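Long-range contacts in alpha-catenin-like protein hmp-1 (Caenorhabditis elegans, PDB 5H5M), which links the cadherin-catenin complex of adherens junctions to actin filaments, and is required for cell migration and cell shape changes during embryonic body enclosure and elongation: residues Ser170-Ile179 and Leu226-Ile234; Thr182-Val193 and Tyr216-Leu227. All coordinates share one frame; numbering follows the deposited sequence.

Contact 1. Residues Ser170-Ile179 and Leu226-Ile234; sequences SSDVESVSVI and LLTTALDNI
I179 fills the space between two antiparallel helices of a four-helix bundle in the M domain, packing against A230, L227, L231 and I234. The axes of 173-179 and 226-233 approach to 9.5 Å at 153°. Along the side of I179, CG1 lies against the methyl of A230, at 3.5 Å from A230 CB, while CG2 meets L227 CD1, the two side chains crossing at about a right angle. The side chain ends at CD1, which meets I234 tip to tip, I179 CD1 to I234 CD1 being 3.6 Å, and also touches CD2 of L231. With CG1 of I179 anti to the carbonyl carbon (chi1 -68°) and the chain extended beyond it, CD1 is carried across to I234. Toward solvent, V178 CG1 rests loosely on L226 CD1 and the A230 methyl.

I234, just past the end of helix 207-233, closes the other end of the contact. Its CG2 branch packs against S170 and S175, with I234 CG2 3.4 Å from S170 OG and 3.7 Å from S175 CB. Helix 142-166 covers the buried side, A163 touching I179 and L227, and S166 touching L231 and I234.

The start of helix 173-202 is capped by polar groups just before it and by S175 in its first turn. S170 OG accepts from the backbone N of D172 in an ST turn, and D172 is the N-cap: its OD2 takes the backbone N of S175, and its OD1 the S175 hydroxyl, both from above the carboxylate plane. These bonds hold the carboxylate at the helix start and set the rotation of S175. A water completes the link between the helix ends, donating to D172 OD1 at 2.7 Å and to N233 O at 2.8 Å.

Contact 2. Residues Thr182-Val193 and Tyr216-Leu227; sequences TAAQLEKLAPQV and YKNAWFDKVRLL
The helical segments 182-193 and 216-227 run antiparallel, their axes 9.8 Å apart at closest approach and inclined at 152°. Packing is knobs-into-holes in both directions: L186 sits among W220, K223, V224 and L227, and W220 among L186, L189, A190 and V193. L186 CD2 lies over one face of the indole in a CH-pi contact, 3.6 Å from the centroid of the W220 six-membered ring, while L186 CD1 turns to L227 CD2. L189 CD2 comes to the indole edge, and A190 CB touches W220 CZ3 at 3.7 Å. With CG anti to the backbone N (chi1 176°), W220 brings its ring against helix 173-202; F152 of helix 142-166 also meets the indole, edge-to-face. Replacing W220 with an alanine would probably leave a gap facing L186, L189, A190 and V193 and F152 without its aromatic partner. Farther along, Y216 CE1 rests on Q192 CB at 3.6 Å, and V193 CG2 approaches the phenol edge. At the other end T182 CG2 packs on L227 CB; T182 OG1, 3.5 Å from L226 CD2, is hydrogen-bonded to V178 O within its own helix. The helices are thus joined here chiefly by shape and apolar contact.

Contacts 1 and 2 are successive lengths of one antiparallel helix pair, 173-202 with 207-233, and their centres lie about 16 Å apart. L226 and L227 belong to both: L227 offers CD1 to I179 in contact 1 and CD2 to L186 in contact 2, so that one leucine serves both apolar layers. The angles between the segment directions, 153° and 152°, scarcely differ. Contact 2 lies nearer the hairpin turn between the helices and contact 1 at their far ends, so the chain between the segments of contact 1 carries nearly all of contact 2, the two overlapping at L226 and L227. Helix 142-166 backs both; the pair forms part of a four-helix bundle of the M domain.

Contact 1. Residues Ser170-Ile179 and Leu226-Ile234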
# COMPACT_ATOMS: atom_id res chain seq x y z
N SER A 170 11.18 6.32 4.66
CA SER A 170 11.53 7.44 3.80
C SER A 170 12.62 8.30 4.44
O SER A 170 12.55 8.62 5.62
CB SER A 170 10.30 8.29 3.50
OG SER A 170 10.65 9.40 2.69
N SER A 171 13.62 8.67 3.65
CA SER A 171 14.67 9.57 4.11
C SER A 171 14.35 11.00 3.71
O SER A 171 15.12 11.93 3.96
CB SER A 171 16.03 9.16 3.55
OG SER A 171 16.13 9.46 2.16
N ASP A 172 13.19 11.18 3.08
CA ASP A 172 12.71 12.50 2.69
C ASP A 172 12.15 13.22 3.92
O ASP A 172 10.96 13.11 4.22
CB ASP A 172 11.64 12.38 1.60
CG ASP A 172 11.30 13.72 0.97
OD1 ASP A 172 10.79 13.72 -0.17
OD2 ASP A 172 11.52 14.77 1.60
N VAL A 173 13.01 13.96 4.61
CA VAL A 173 12.66 14.64 5.85
C VAL A 173 11.50 15.62 5.68
O VAL A 173 10.61 15.70 6.54
CB VAL A 173 13.88 15.39 6.43
CG1 VAL A 173 13.48 16.25 7.62
CG2 VAL A 173 14.97 14.40 6.81
N GLU A 174 11.50 16.37 4.58
CA GLU A 174 10.47 17.37 4.35
C GLU A 174 9.12 16.74 4.00
O GLU A 174 8.09 17.21 4.47
CB GLU A 174 10.91 18.34 3.24
CG GLU A 174 12.18 19.12 3.56
CD GLU A 174 12.07 19.92 4.85
OE1 GLU A 174 11.01 20.54 5.08
OE2 GLU A 174 13.04 19.92 5.63
N SER A 175 9.13 15.70 3.18
CA SER A 175 7.88 15.02 2.85
C SER A 175 7.31 14.34 4.08
O SER A 175 6.11 14.41 4.34
CB SER A 175 8.08 13.99 1.72
OG SER A 175 8.35 14.63 0.48
N VAL A 176 8.18 13.69 4.85
CA VAL A 176 7.78 13.04 6.10
C VAL A 176 7.13 14.05 7.05
O VAL A 176 6.13 13.76 7.70
CB VAL A 176 8.98 12.35 6.79
CG1 VAL A 176 8.72 12.15 8.29
CG2 VAL A 176 9.31 11.03 6.11
N SER A 177 7.70 15.25 7.10
CA SER A 177 7.16 16.30 7.96
C SER A 177 5.72 16.64 7.57
O SER A 177 4.85 16.73 8.44
CB SER A 177 8.03 17.55 7.89
OG SER A 177 7.47 18.59 8.66
N VAL A 178 5.48 16.82 6.28
CA VAL A 178 4.14 17.11 5.78
C VAL A 178 3.18 15.96 6.05
O VAL A 178 2.05 16.17 6.50
CB VAL A 178 4.16 17.42 4.26
CG1 VAL A 178 2.74 17.41 3.69
CG2 VAL A 178 4.84 18.75 4.00
N ILE A 179 3.64 14.74 5.80
CA ILE A 179 2.84 13.54 6.03
C ILE A 179 2.41 13.40 7.49
O ILE A 179 1.26 13.10 7.78
CB ILE A 179 3.60 12.27 5.60
CG1 ILE A 179 3.78 12.26 4.07
CG2 ILE A 179 2.88 11.01 6.06
CD1 ILE A 179 4.74 11.22 3.57
N LEU A 226 -4.09 15.76 -0.03
CA LEU A 226 -2.74 16.17 0.34
C LEU A 226 -1.92 14.97 0.80
O LEU A 226 -0.78 14.77 0.37
CB LEU A 226 -2.79 17.24 1.44
CG LEU A 226 -1.47 17.63 2.09
CD1 LEU A 226 -0.53 18.10 1.02
CD2 LEU A 226 -1.67 18.72 3.13
N LEU A 227 -2.50 14.17 1.69
CA LEU A 227 -1.81 13.03 2.27
C LEU A 227 -1.50 11.97 1.22
O LEU A 227 -0.41 11.38 1.21
CB LEU A 227 -2.64 12.42 3.40
CG LEU A 227 -2.13 11.09 3.96
CD1 LEU A 227 -0.76 11.26 4.57
CD2 LEU A 227 -3.12 10.50 4.97
N THR A 228 -2.47 11.72 0.34
CA THR A 228 -2.31 10.73 -0.71
C THR A 228 -1.18 11.12 -1.65
O THR A 228 -0.36 10.29 -2.04
CB THR A 228 -3.61 10.54 -1.51
OG1 THR A 228 -4.70 10.29 -0.62
CG2 THR A 228 -3.47 9.37 -2.48
N THR A 229 -1.15 12.40 -2.00
CA THR A 229 -0.10 12.92 -2.87
C THR A 229 1.27 12.78 -2.21
O THR A 229 2.23 12.32 -2.83
CB THR A 229 -0.34 14.39 -3.23
OG1 THR A 229 -1.60 14.52 -3.89
CG2 THR A 229 0.76 14.89 -4.15
N ALA A 230 1.35 13.17 -0.94
CA ALA A 230 2.61 13.12 -0.22
C ALA A 230 3.14 11.68 -0.12
O ALA A 230 4.34 11.45 -0.29
CB ALA A 230 2.45 13.72 1.16
N LEU A 231 2.25 10.73 0.13
CA LEU A 231 2.62 9.31 0.23
C LEU A 231 3.12 8.73 -1.09
O LEU A 231 4.05 7.92 -1.11
CB LEU A 231 1.44 8.48 0.73
CG LEU A 231 1.19 8.54 2.24
CD1 LEU A 231 -0.04 7.74 2.60
CD2 LEU A 231 2.40 8.02 3.01
N ASP A 232 2.49 9.12 -2.20
CA ASP A 232 2.94 8.67 -3.52
C ASP A 232 4.35 9.18 -3.80
O ASP A 232 5.11 8.56 -4.55
CB ASP A 232 1.98 9.14 -4.62
CG ASP A 232 0.61 8.47 -4.54
OD1 ASP A 232 0.53 7.36 -3.96
OD2 ASP A 232 -0.37 9.04 -5.05
N ASN A 233 4.70 10.31 -3.20
CA ASN A 233 6.01 10.93 -3.40
C ASN A 233 7.14 10.25 -2.63
O ASN A 233 8.31 10.45 -2.95
CB ASN A 233 5.96 12.41 -3.04
CG ASN A 233 5.65 13.29 -4.23
OD1 ASN A 233 4.60 13.92 -4.30
ND2 ASN A 233 6.57 13.33 -5.18
N ILE A 234 6.80 9.47 -1.61
CA ILE A 234 7.82 8.70 -0.88
C ILE A 234 7.67 7.22 -1.20
O ILE A 234 8.16 6.36 -0.48
CB ILE A 234 7.74 8.92 0.64
CG1 ILE A 234 6.42 8.39 1.21
CG2 ILE A 234 7.91 10.40 0.99
CD1 ILE A 234 6.46 8.19 2.72
O HOH W 1 10.50 11.36 -1.51

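Contact 2. Residues Thr182-Val193 and Tyr216-Leu227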
# COMPACT_ATOMS: atom_id res chain seq x y z
N THR A 182 -0.08 16.23 8.46
CA THR A 182 -1.35 15.97 7.80
C THR A 182 -2.08 14.81 8.48
O THR A 182 -3.29 14.86 8.66
CB THR A 182 -1.15 15.65 6.31
OG1 THR A 182 -0.39 16.70 5.70
CG2 THR A 182 -2.49 15.52 5.60
N ALA A 183 -1.33 13.78 8.87
CA ALA A 183 -1.92 12.63 9.55
C ALA A 183 -2.52 13.04 10.90
O ALA A 183 -3.62 12.60 11.24
CB ALA A 183 -0.88 11.54 9.74
N ALA A 184 -1.80 13.88 11.64
CA ALA A 184 -2.29 14.36 12.93
C ALA A 184 -3.54 15.23 12.78
O ALA A 184 -4.42 15.23 13.64
CB ALA A 184 -1.19 15.13 13.66
N GLN A 185 -3.61 15.98 11.68
CA GLN A 185 -4.77 16.83 11.41
C GLN A 185 -5.99 15.98 11.05
O GLN A 185 -7.11 16.27 11.49
CB GLN A 185 -4.47 17.83 10.30
CG GLN A 185 -3.57 18.97 10.73
CD GLN A 185 -3.26 19.94 9.61
OE1 GLN A 185 -2.30 19.76 8.86
NE2 GLN A 185 -4.08 20.98 9.48
N LEU A 186 -5.78 14.93 10.26
CA LEU A 186 -6.86 14.02 9.90
C LEU A 186 -7.36 13.26 11.13
O LEU A 186 -8.56 13.05 11.29
CB LEU A 186 -6.39 13.03 8.83
CG LEU A 186 -6.30 13.61 7.41
CD1 LEU A 186 -5.54 12.68 6.48
CD2 LEU A 186 -7.69 13.87 6.87
N GLU A 187 -6.43 12.86 11.98
CA GLU A 187 -6.76 12.17 13.22
C GLU A 187 -7.62 13.06 14.12
O GLU A 187 -8.52 12.58 14.82
CB GLU A 187 -5.47 11.77 13.95
CG GLU A 187 -5.67 11.10 15.29
CD GLU A 187 -4.36 10.71 15.93
OE1 GLU A 187 -3.51 11.60 16.15
OE2 GLU A 187 -4.16 9.50 16.20
N LYS A 188 -7.35 14.35 14.07
CA LYS A 188 -8.10 15.35 14.82
C LYS A 188 -9.48 15.59 14.20
O LYS A 188 -10.49 15.66 14.90
CB LYS A 188 -7.30 16.65 14.88
CG LYS A 188 -8.00 17.83 15.52
CD LYS A 188 -7.09 19.05 15.48
CE LYS A 188 -5.70 18.71 16.00
NZ LYS A 188 -4.72 19.80 15.73
N LEU A 189 -9.50 15.70 12.88
CA LEU A 189 -10.70 16.07 12.14
C LEU A 189 -11.76 14.95 12.07
O LEU A 189 -12.96 15.22 12.09
CB LEU A 189 -10.30 16.49 10.72
CG LEU A 189 -11.35 17.11 9.80
CD1 LEU A 189 -11.96 18.35 10.43
CD2 LEU A 189 -10.72 17.45 8.46
N ALA A 190 -11.29 13.70 11.99
CA ALA A 190 -12.16 12.54 11.79
C ALA A 190 -13.35 12.42 12.76
O ALA A 190 -14.48 12.22 12.32
CB ALA A 190 -11.33 11.26 11.83
N PRO A 191 -13.11 12.54 14.08
CA PRO A 191 -14.28 12.39 14.96
C PRO A 191 -15.25 13.57 14.85
O PRO A 191 -16.43 13.44 15.16
CB PRO A 191 -13.68 12.32 16.37
CG PRO A 191 -12.20 12.13 16.17
CD PRO A 191 -11.88 12.75 14.86
N GLN A 192 -14.73 14.71 14.41
CA GLN A 192 -15.56 15.90 14.24
C GLN A 192 -16.41 15.78 12.99
O GLN A 192 -17.57 16.20 12.97
CB GLN A 192 -14.69 17.16 14.18
CG GLN A 192 -13.79 17.34 15.39
CD GLN A 192 -12.85 18.52 15.25
OE1 GLN A 192 -12.81 19.19 14.21
NE2 GLN A 192 -12.07 18.78 16.29
N VAL A 193 -15.83 15.21 11.94
CA VAL A 193 -16.56 14.93 10.70
C VAL A 193 -17.72 13.98 10.99
O VAL A 193 -18.84 14.19 10.53
CB VAL A 193 -15.65 14.32 9.62
CG1 VAL A 193 -16.48 13.86 8.42
CG2 VAL A 193 -14.59 15.32 9.18
N TYR A 216 -17.12 20.45 6.61
CA TYR A 216 -16.29 19.37 7.13
C TYR A 216 -15.89 18.39 6.04
O TYR A 216 -14.76 17.89 6.02
CB TYR A 216 -17.01 18.63 8.26
CG TYR A 216 -16.80 19.29 9.60
CD1 TYR A 216 -15.72 18.94 10.39
CD2 TYR A 216 -17.67 20.27 10.06
CE1 TYR A 216 -15.51 19.55 11.62
CE2 TYR A 216 -17.47 20.88 11.28
CZ TYR A 216 -16.39 20.52 12.05
OH TYR A 216 -16.18 21.12 13.27
N LYS A 217 -16.82 18.11 5.14
CA LYS A 217 -16.57 17.20 4.02
C LYS A 217 -15.41 17.69 3.17
O LYS A 217 -14.49 16.92 2.87
CB LYS A 217 -17.83 17.07 3.15
CG LYS A 217 -17.60 16.38 1.82
CD LYS A 217 -18.73 16.69 0.86
CE LYS A 217 -18.48 16.11 -0.52
NZ LYS A 217 -19.60 16.42 -1.45
N ASN A 218 -15.44 18.96 2.79
CA ASN A 218 -14.43 19.53 1.92
C ASN A 218 -13.07 19.64 2.60
O ASN A 218 -12.03 19.40 1.97
CB ASN A 218 -14.89 20.89 1.40
CG ASN A 218 -16.08 20.78 0.47
OD1 ASN A 218 -16.20 19.83 -0.30
ND2 ASN A 218 -16.98 21.75 0.55
N ALA A 219 -13.06 20.01 3.88
CA ALA A 219 -11.82 20.09 4.63
C ALA A 219 -11.18 18.71 4.72
O ALA A 219 -9.96 18.57 4.62
CB ALA A 219 -12.07 20.65 6.02
N TRP A 220 -12.01 17.68 4.90
CA TRP A 220 -11.53 16.31 4.99
C TRP A 220 -10.90 15.85 3.68
O TRP A 220 -9.76 15.38 3.66
CB TRP A 220 -12.66 15.37 5.39
CG TRP A 220 -12.24 13.93 5.41
CD1 TRP A 220 -12.40 13.01 4.42
CD2 TRP A 220 -11.56 13.26 6.48
NE1 TRP A 220 -11.87 11.80 4.80
CE2 TRP A 220 -11.35 11.93 6.07
CE3 TRP A 220 -11.12 13.65 7.75
CZ2 TRP A 220 -10.72 10.99 6.87
CZ3 TRP A 220 -10.49 12.71 8.55
CH2 TRP A 220 -10.29 11.40 8.11
N PHE A 221 -11.64 15.99 2.59
CA PHE A 221 -11.16 15.56 1.28
C PHE A 221 -9.93 16.34 0.82
O PHE A 221 -9.10 15.81 0.08
CB PHE A 221 -12.27 15.67 0.23
CG PHE A 221 -13.24 14.52 0.26
CD1 PHE A 221 -12.83 13.26 0.65
CD2 PHE A 221 -14.57 14.71 -0.10
CE1 PHE A 221 -13.72 12.20 0.67
CE2 PHE A 221 -15.47 13.66 -0.08
CZ PHE A 221 -15.04 12.40 0.31
N ASP A 222 -9.80 17.59 1.25
CA ASP A 222 -8.61 18.38 0.95
C ASP A 222 -7.37 17.81 1.64
O ASP A 222 -6.29 17.76 1.04
CB ASP A 222 -8.80 19.84 1.36
CG ASP A 222 -9.77 20.59 0.45
OD1 ASP A 222 -10.10 20.07 -0.64
OD2 ASP A 222 -10.19 21.71 0.83
N LYS A 223 -7.53 17.39 2.89
CA LYS A 223 -6.42 16.84 3.66
C LYS A 223 -6.03 15.45 3.18
O LYS A 223 -4.84 15.12 3.11
CB LYS A 223 -6.76 16.79 5.15
CG LYS A 223 -7.04 18.13 5.80
CD LYS A 223 -5.81 19.02 5.81
CE LYS A 223 -6.10 20.34 6.50
NZ LYS A 223 -4.92 21.24 6.47
N VAL A 224 -7.02 14.63 2.85
CA VAL A 224 -6.77 13.29 2.34
C VAL A 224 -6.03 13.35 1.00
O VAL A 224 -5.11 12.58 0.75
CB VAL A 224 -8.07 12.48 2.18
CG1 VAL A 224 -7.86 11.24 1.31
CG2 VAL A 224 -8.62 12.09 3.55
N ARG A 225 -6.44 14.29 0.15
CA ARG A 225 -5.80 14.48 -1.15
C ARG A 225 -4.33 14.86 -0.97
O ARG A 225 -3.45 14.34 -1.65
CB ARG A 225 -6.54 15.56 -1.95
CG ARG A 225 -5.98 15.81 -3.34
CD ARG A 225 -6.90 16.71 -4.15
NE ARG A 225 -8.19 16.08 -4.42
CZ ARG A 225 -9.33 16.41 -3.82
NH1 ARG A 225 -9.36 17.38 -2.92
NH2 ARG A 225 -10.45 15.77 -4.13
N LEU A 226 -4.09 15.76 -0.03
CA LEU A 226 -2.74 16.17 0.34
C LEU A 226 -1.92 14.97 0.80
O LEU A 226 -0.78 14.77 0.37
CB LEU A 226 -2.79 17.24 1.44
CG LEU A 226 -1.47 17.63 2.09
CD1 LEU A 226 -0.53 18.10 1.02
CD2 LEU A 226 -1.67 18.72 3.13
N LEU A 227 -2.50 14.17 1.69
CA LEU A 227 -1.81 13.03 2.27
C LEU A 227 -1.50 11.97 1.22
O LEU A 227 -0.41 11.38 1.21
CB LEU A 227 -2.64 12.42 3.40
CG LEU A 227 -2.13 11.09 3.96
CD1 LEU A 227 -0.76 11.26 4.57
CD2 LEU A 227 -3.12 10.50 4.97